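Local structure of GCN5 like acetylase + bromodomain (Cryptosporidium parvum, 4LDF) at residues D45-I50 with N84-Y88; Q20-L25 with F105-L110. The protein probably acetylates histone H3 as a GCN5-type acetyltransferase, the piece described here being its bromodomain, a module that in this family reads acetylated lysines. All coordinates share one frame; numbering follows the deposited sequence.

Contact 1: residues D45-I50 with N84-Y88; sequences DYYEII and NCRFY
Swung out opposite its own backbone nitrogen (chi1 177°), the Tyr88 ring reaches Asp45, whose CG is turned back between its own N and carbonyl carbon; phenol and carboxylate meet between the last turn of helix 71-88 and the short helical turn 46-49. The hydroxyl OH of Tyr88 donates a very short hydrogen bond, 2.5 Å, to OD1 of Asp45, and the carboxylate stands nearly perpendicular to the ring, 88° from its plane, at the ring edge. The CD1 corner of Tyr46 sits over one face of the Tyr88 ring, off centre toward the rim and 3.7 Å from CD1 of Tyr88; the two rings meet obliquely, planes 57° apart. Ile50 pushes into the angle between Asn84 and Tyr88. Its CD1 sits 3.3 Å from the carbonyl O of Asn84, while CG2 packs 3.4 Å from ND2 of the same residue. Farther out, CG2 of Ile49 meets the edge of the Phe87 ring, 3.5 Å from CE2. One water lies 2.7 Å from OH of Tyr46 and accepts from ND2 of Asn84 at 2.9 Å. In related bromodomains the tyrosine matching Tyr46 holds a water next to the acetyl-lysine carbonyl, and Asn89, whose ND2 bonds to the carbonyl O of Cys85, probably matches the conserved acetyl-lysine asparagine. A single short bond thus fixes where the far end of the Tyr88 ring sits, while one water satisfies Tyr46 OH and Asn84 ND2 together, with Glu52 O the other partner of ND2.

Contact 2: residues Q20-L25 with F105-L110; sequences QLLDTL and FIWPML
Leu21 and Ile106 interlock where helices 14-27 and 93-110, the first and last of the left-handed four-helix bundle that defines the bromodomain fold, run side by side. Their short segments are nearly antiparallel at 164°, with axes 10.3 Å apart at closest approach. Ile106 is the main bump from the last helix: its CD1 enters the hollow bounded by Leu21, Thr24 and Leu25, reaching 3.5 Å from the carbonyl O of Leu21. Leu25 closes that hollow on one side by laying CD1 against CB of Ile106. In return Leu21 fills the dip between Ile106, Met109 and Leu110; its CG leans on CG1 of Ile106 at 3.8 Å, while CD1 runs on to the backbone of Leu110. Met109, extended beyond CG, reaches across to the first helix and lays its sulfur beside Leu21 and Thr24. At the other end CZ of Phe105 comes obliquely to CG2 of Thr24, 3.9 Å away, and the Phe105 ring also makes an edge-to-face pair with His28. No hydrogen bond crosses this interface, which is held by shape and apolar packing; Phe74 of helix 71-88 touches both Leu21 and Leu110 and carries the packing into the bundle. The sulfur SD of Met109 ends up 3.6 Å from CA of Leu21.

Contact 1 and contact 2 lie on opposite sides of the chain's centre, their own centres 23 Å apart and their nearest atoms about 8 Å apart, without touching. Along the chain, contact 1 is nested inside the loop that contact 2 closes. Helix 71-88 relates them: its C-terminal turn forms one half of contact 1, while Phe74 and Leu78 nearer its start pack on side chains of contact 2. Contact 2 joins the first and last helices of the bundle and is structural packing, whereas contact 1 fastens the segment 45-50 beside the acetyl-lysine pocket that Tyr46 and Asn89 probably help to form. A glycerol, probably from crystallisation, sits about 4 Å from the Tyr88 side chain.

Contact 1: residues D45-I50 with N84-Y88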
loop_
_atom_site.group_PDB
_atom_site.type_symbol
_atom_site.label_atom_id
_atom_site.label_comp_id
_atom_site.label_asym_id
_atom_site.label_seq_id
_atom_site.Cartn_x
_atom_site.Cartn_y
_atom_site.Cartn_z
ATOM N N ASP A 45 -1.435 -12.582 16.115
ATOM C CA ASP A 45 -2.844 -12.161 16.221
ATOM C C ASP A 45 -3.343 -11.316 15.031
ATOM O O ASP A 45 -4.535 -11.010 14.970
ATOM C CB ASP A 45 -3.092 -11.413 17.547
ATOM C CG ASP A 45 -2.264 -10.156 17.753
ATOM O OD1 ASP A 45 -1.400 -9.863 16.897
ATOM O OD2 ASP A 45 -2.405 -9.520 18.823
ATOM N N TYR A 46 -2.439 -10.924 14.102
ATOM C CA TYR A 46 -2.735 -10.024 12.982
ATOM C C TYR A 46 -4.060 -10.224 12.230
ATOM O O TYR A 46 -4.846 -9.279 12.085
ATOM C CB TYR A 46 -1.542 -9.890 12.016
ATOM C CG TYR A 46 -1.690 -8.708 11.080
ATOM C CD1 TYR A 46 -1.380 -7.414 11.499
ATOM C CD2 TYR A 46 -2.170 -8.878 9.780
ATOM C CE1 TYR A 46 -1.537 -6.321 10.647
ATOM C CE2 TYR A 46 -2.367 -7.785 8.933
ATOM C CZ TYR A 46 -2.028 -6.514 9.362
ATOM O OH TYR A 46 -2.227 -5.449 8.522
ATOM N N TYR A 47 -4.272 -11.425 11.709
ATOM C CA TYR A 47 -5.446 -11.745 10.899
ATOM C C TYR A 47 -6.744 -11.962 11.700
ATOM O O TYR A 47 -7.807 -12.150 11.102
ATOM C CB TYR A 47 -5.116 -12.886 9.925
ATOM C CG TYR A 47 -3.952 -12.532 9.024
ATOM C CD1 TYR A 47 -4.138 -11.761 7.881
ATOM C CD2 TYR A 47 -2.657 -12.933 9.337
ATOM C CE1 TYR A 47 -3.067 -11.402 7.069
ATOM C CE2 TYR A 47 -1.578 -12.583 8.528
ATOM C CZ TYR A 47 -1.792 -11.833 7.385
ATOM O OH TYR A 47 -0.732 -11.488 6.585
ATOM N N GLU A 48 -6.659 -11.889 13.050
ATOM C CA GLU A 48 -7.817 -11.973 13.953
ATOM C C GLU A 48 -8.390 -10.556 14.076
ATOM O O GLU A 48 -9.559 -10.379 14.387
ATOM C CB GLU A 48 -7.387 -12.443 15.369
ATOM C CG GLU A 48 -6.872 -13.869 15.478
ATOM C CD GLU A 48 -7.834 -14.955 15.037
ATOM O OE1 GLU A 48 -7.371 -15.868 14.317
ATOM O OE2 GLU A 48 -9.044 -14.880 15.367
ATOM N N ILE A 49 -7.526 -9.556 13.882
ATOM C CA ILE A 49 -7.827 -8.135 13.995
ATOM C C ILE A 49 -8.106 -7.514 12.625
ATOM O O ILE A 49 -9.072 -6.764 12.476
ATOM C CB ILE A 49 -6.641 -7.394 14.728
ATOM C CG1 ILE A 49 -6.202 -8.063 16.068
ATOM C CG2 ILE A 49 -6.919 -5.911 14.896
ATOM C CD1 ILE A 49 -7.324 -8.430 17.096
ATOM N N ILE A 50 -7.228 -7.781 11.640
ATOM C CA ILE A 50 -7.335 -7.179 10.303
ATOM C C ILE A 50 -8.021 -8.158 9.356
ATOM O O ILE A 50 -7.435 -9.174 8.972
ATOM C CB ILE A 50 -5.947 -6.667 9.813
ATOM C CG1 ILE A 50 -5.270 -5.658 10.818
ATOM C CG2 ILE A 50 -6.002 -6.125 8.408
ATOM C CD1 ILE A 50 -6.025 -4.309 11.137
ATOM N N ASN A 84 -5.114 -0.059 8.186
ATOM C CA ASN A 84 -4.917 -1.384 8.812
ATOM C C ASN A 84 -3.749 -1.342 9.778
ATOM O O ASN A 84 -3.896 -1.805 10.901
ATOM C CB ASN A 84 -4.653 -2.481 7.757
ATOM C CG ASN A 84 -5.866 -2.935 6.991
ATOM O OD1 ASN A 84 -7.000 -2.608 7.326
ATOM N ND2 ASN A 84 -5.651 -3.736 5.959
ATOM N N CYS A 85 -2.604 -0.761 9.347
ATOM C CA CYS A 85 -1.395 -0.646 10.160
ATOM C C CYS A 85 -1.686 0.089 11.450
ATOM O O CYS A 85 -1.402 -0.440 12.541
ATOM C CB CYS A 85 -0.263 0.025 9.385
ATOM S SG CYS A 85 1.325 0.049 10.273
ATOM N N ARG A 86 -2.310 1.297 11.317
ATOM C CA ARG A 86 -2.679 2.192 12.418
ATOM C C ARG A 86 -3.743 1.589 13.320
ATOM O O ARG A 86 -3.683 1.803 14.523
ATOM C CB ARG A 86 -3.056 3.591 11.906
ATOM C CG ARG A 86 -1.828 4.396 11.378
ATOM C CD ARG A 86 -2.171 5.832 11.015
ATOM N NE ARG A 86 -3.104 5.876 9.887
ATOM C CZ ARG A 86 -2.800 6.263 8.653
ATOM N NH1 ARG A 86 -1.582 6.733 8.373
ATOM N NH2 ARG A 86 -3.712 6.209 7.695
ATOM N N PHE A 87 -4.692 0.790 12.760
ATOM C CA PHE A 87 -5.713 0.125 13.572
ATOM C C PHE A 87 -5.050 -0.980 14.410
ATOM O O PHE A 87 -5.219 -0.995 15.631
ATOM C CB PHE A 87 -6.831 -0.448 12.694
ATOM C CG PHE A 87 -7.960 -1.107 13.450
ATOM C CD1 PHE A 87 -9.145 -0.426 13.693
ATOM C CD2 PHE A 87 -7.867 -2.439 13.858
ATOM C CE1 PHE A 87 -10.205 -1.055 14.369
ATOM C CE2 PHE A 87 -8.920 -3.056 14.544
ATOM C CZ PHE A 87 -10.083 -2.363 14.779
ATOM N N TYR A 88 -4.284 -1.891 13.770
ATOM C CA TYR A 88 -3.594 -2.989 14.471
ATOM C C TYR A 88 -2.669 -2.473 15.595
ATOM O O TYR A 88 -2.622 -3.065 16.683
ATOM C CB TYR A 88 -2.802 -3.891 13.492
ATOM C CG TYR A 88 -2.039 -4.979 14.219
ATOM C CD1 TYR A 88 -2.691 -6.108 14.705
ATOM C CD2 TYR A 88 -0.678 -4.844 14.488
ATOM C CE1 TYR A 88 -2.005 -7.088 15.419
ATOM C CE2 TYR A 88 0.011 -5.801 15.235
ATOM C CZ TYR A 88 -0.650 -6.936 15.672
ATOM O OH TYR A 88 0.033 -7.898 16.376
HETATM O O HOH W 1 -3.026 -4.901 6.022
#

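Contact 2: residues Q20-L25 with F105-L110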
loop_
_atom_site.group_PDB
_atom_site.type_symbol
_atom_site.label_atom_id
_atom_site.label_comp_id
_atom_site.label_asym_id
_atom_site.label_seq_id
_atom_site.Cartn_x
_atom_site.Cartn_y
_atom_site.Cartn_z
ATOM N N GLN A 20 4.221 1.631 -10.764
ATOM C CA GLN A 20 5.366 2.513 -10.500
ATOM C C GLN A 20 5.231 3.377 -9.238
ATOM O O GLN A 20 6.237 3.700 -8.586
ATOM C CB GLN A 20 5.752 3.331 -11.735
ATOM C CG GLN A 20 6.343 2.463 -12.850
ATOM C CD GLN A 20 6.885 3.280 -13.993
ATOM O OE1 GLN A 20 7.302 4.431 -13.838
ATOM N NE2 GLN A 20 6.910 2.685 -15.164
ATOM N N LEU A 21 3.990 3.734 -8.887
ATOM C CA LEU A 21 3.687 4.449 -7.641
ATOM C C LEU A 21 4.035 3.497 -6.477
ATOM O O LEU A 21 4.682 3.896 -5.520
ATOM C CB LEU A 21 2.198 4.834 -7.613
ATOM C CG LEU A 21 1.611 5.440 -6.348
ATOM C CD1 LEU A 21 0.457 6.374 -6.690
ATOM C CD2 LEU A 21 1.108 4.366 -5.384
ATOM N N LEU A 22 3.617 2.252 -6.593
ATOM C CA LEU A 22 3.841 1.213 -5.595
ATOM C C LEU A 22 5.323 0.901 -5.478
ATOM O O LEU A 22 5.812 0.749 -4.367
ATOM C CB LEU A 22 3.030 -0.031 -5.919
ATOM C CG LEU A 22 1.510 0.071 -5.716
ATOM C CD1 LEU A 22 0.821 -1.055 -6.465
ATOM C CD2 LEU A 22 1.129 0.027 -4.223
ATOM N N ASP A 23 6.039 0.887 -6.620
ATOM C CA ASP A 23 7.490 0.706 -6.659
ATOM C C ASP A 23 8.175 1.888 -5.970
ATOM O O ASP A 23 9.005 1.655 -5.111
ATOM C CB ASP A 23 8.028 0.468 -8.088
ATOM C CG ASP A 23 9.424 -0.148 -8.104
ATOM O OD1 ASP A 23 10.286 0.359 -8.843
ATOM O OD2 ASP A 23 9.662 -1.116 -7.338
ATOM N N THR A 24 7.762 3.138 -6.267
ATOM C CA THR A 24 8.309 4.318 -5.583
ATOM C C THR A 24 8.099 4.185 -4.072
ATOM O O THR A 24 9.045 4.388 -3.296
ATOM C CB THR A 24 7.668 5.625 -6.115
ATOM O OG1 THR A 24 8.148 5.840 -7.430
ATOM C CG2 THR A 24 8.034 6.861 -5.256
ATOM N N LEU A 25 6.846 3.859 -3.667
ATOM C CA LEU A 25 6.479 3.670 -2.270
ATOM C C LEU A 25 7.346 2.623 -1.599
ATOM O O LEU A 25 7.921 2.914 -0.554
ATOM C CB LEU A 25 4.979 3.356 -2.097
ATOM C CG LEU A 25 4.498 3.102 -0.666
ATOM C CD1 LEU A 25 4.468 4.403 0.180
ATOM C CD2 LEU A 25 3.130 2.434 -0.662
ATOM N N PHE A 105 4.059 11.014 1.978
ATOM C CA PHE A 105 5.092 10.947 0.935
ATOM C C PHE A 105 4.503 10.549 -0.436
ATOM O O PHE A 105 4.858 11.167 -1.440
ATOM C CB PHE A 105 6.216 9.966 1.358
ATOM C CG PHE A 105 7.103 9.437 0.254
ATOM C CD1 PHE A 105 8.187 10.179 -0.206
ATOM C CD2 PHE A 105 6.879 8.176 -0.303
ATOM C CE1 PHE A 105 9.007 9.690 -1.232
ATOM C CE2 PHE A 105 7.716 7.676 -1.303
ATOM C CZ PHE A 105 8.761 8.442 -1.778
ATOM N N ILE A 106 3.616 9.527 -0.467
ATOM C CA ILE A 106 3.033 8.976 -1.708
ATOM C C ILE A 106 1.766 9.653 -2.264
ATOM O O ILE A 106 1.492 9.517 -3.466
ATOM C CB ILE A 106 2.910 7.421 -1.655
ATOM C CG1 ILE A 106 3.044 6.759 -3.057
ATOM C CG2 ILE A 106 1.629 6.979 -0.942
ATOM C CD1 ILE A 106 4.426 6.923 -3.772
ATOM N N TRP A 107 1.000 10.359 -1.408
ATOM C CA TRP A 107 -0.238 11.055 -1.808
ATOM C C TRP A 107 -0.045 12.027 -2.990
ATOM O O TRP A 107 -0.885 11.978 -3.892
ATOM C CB TRP A 107 -1.007 11.664 -0.618
ATOM C CG TRP A 107 -2.403 11.115 -0.468
ATOM C CD1 TRP A 107 -3.575 11.819 -0.522
ATOM C CD2 TRP A 107 -2.772 9.744 -0.222
ATOM N NE1 TRP A 107 -4.646 10.969 -0.377
ATOM C CE2 TRP A 107 -4.184 9.693 -0.171
ATOM C CE3 TRP A 107 -2.044 8.540 -0.096
ATOM C CZ2 TRP A 107 -4.885 8.485 0.002
ATOM C CZ3 TRP A 107 -2.737 7.362 0.135
ATOM C CH2 TRP A 107 -4.141 7.341 0.178
ATOM N N PRO A 108 1.044 12.848 -3.071
ATOM C CA PRO A 108 1.244 13.684 -4.274
ATOM C C PRO A 108 1.280 12.865 -5.578
ATOM O O PRO A 108 0.675 13.290 -6.559
ATOM C CB PRO A 108 2.610 14.339 -4.029
ATOM C CG PRO A 108 2.765 14.366 -2.570
ATOM C CD PRO A 108 2.124 13.090 -2.089
ATOM N N MET A 109 1.987 11.711 -5.594
ATOM C CA MET A 109 2.088 10.847 -6.787
ATOM C C MET A 109 0.720 10.249 -7.143
ATOM O O MET A 109 0.423 10.094 -8.317
ATOM C CB MET A 109 3.124 9.720 -6.569
ATOM C CG MET A 109 3.414 8.896 -7.817
ATOM S SD MET A 109 4.840 7.815 -7.617
ATOM C CE MET A 109 5.155 7.429 -9.320
ATOM N N LEU A 110 -0.109 9.926 -6.138
ATOM C CA LEU A 110 -1.453 9.351 -6.342
ATOM C C LEU A 110 -2.369 10.292 -7.147
ATOM O O LEU A 110 -3.191 9.813 -7.911
ATOM C CB LEU A 110 -2.084 8.985 -4.972
ATOM C CG LEU A 110 -3.394 8.197 -4.941
ATOM C CD1 LEU A 110 -3.234 6.809 -5.549
ATOM C CD2 LEU A 110 -3.891 8.050 -3.526
#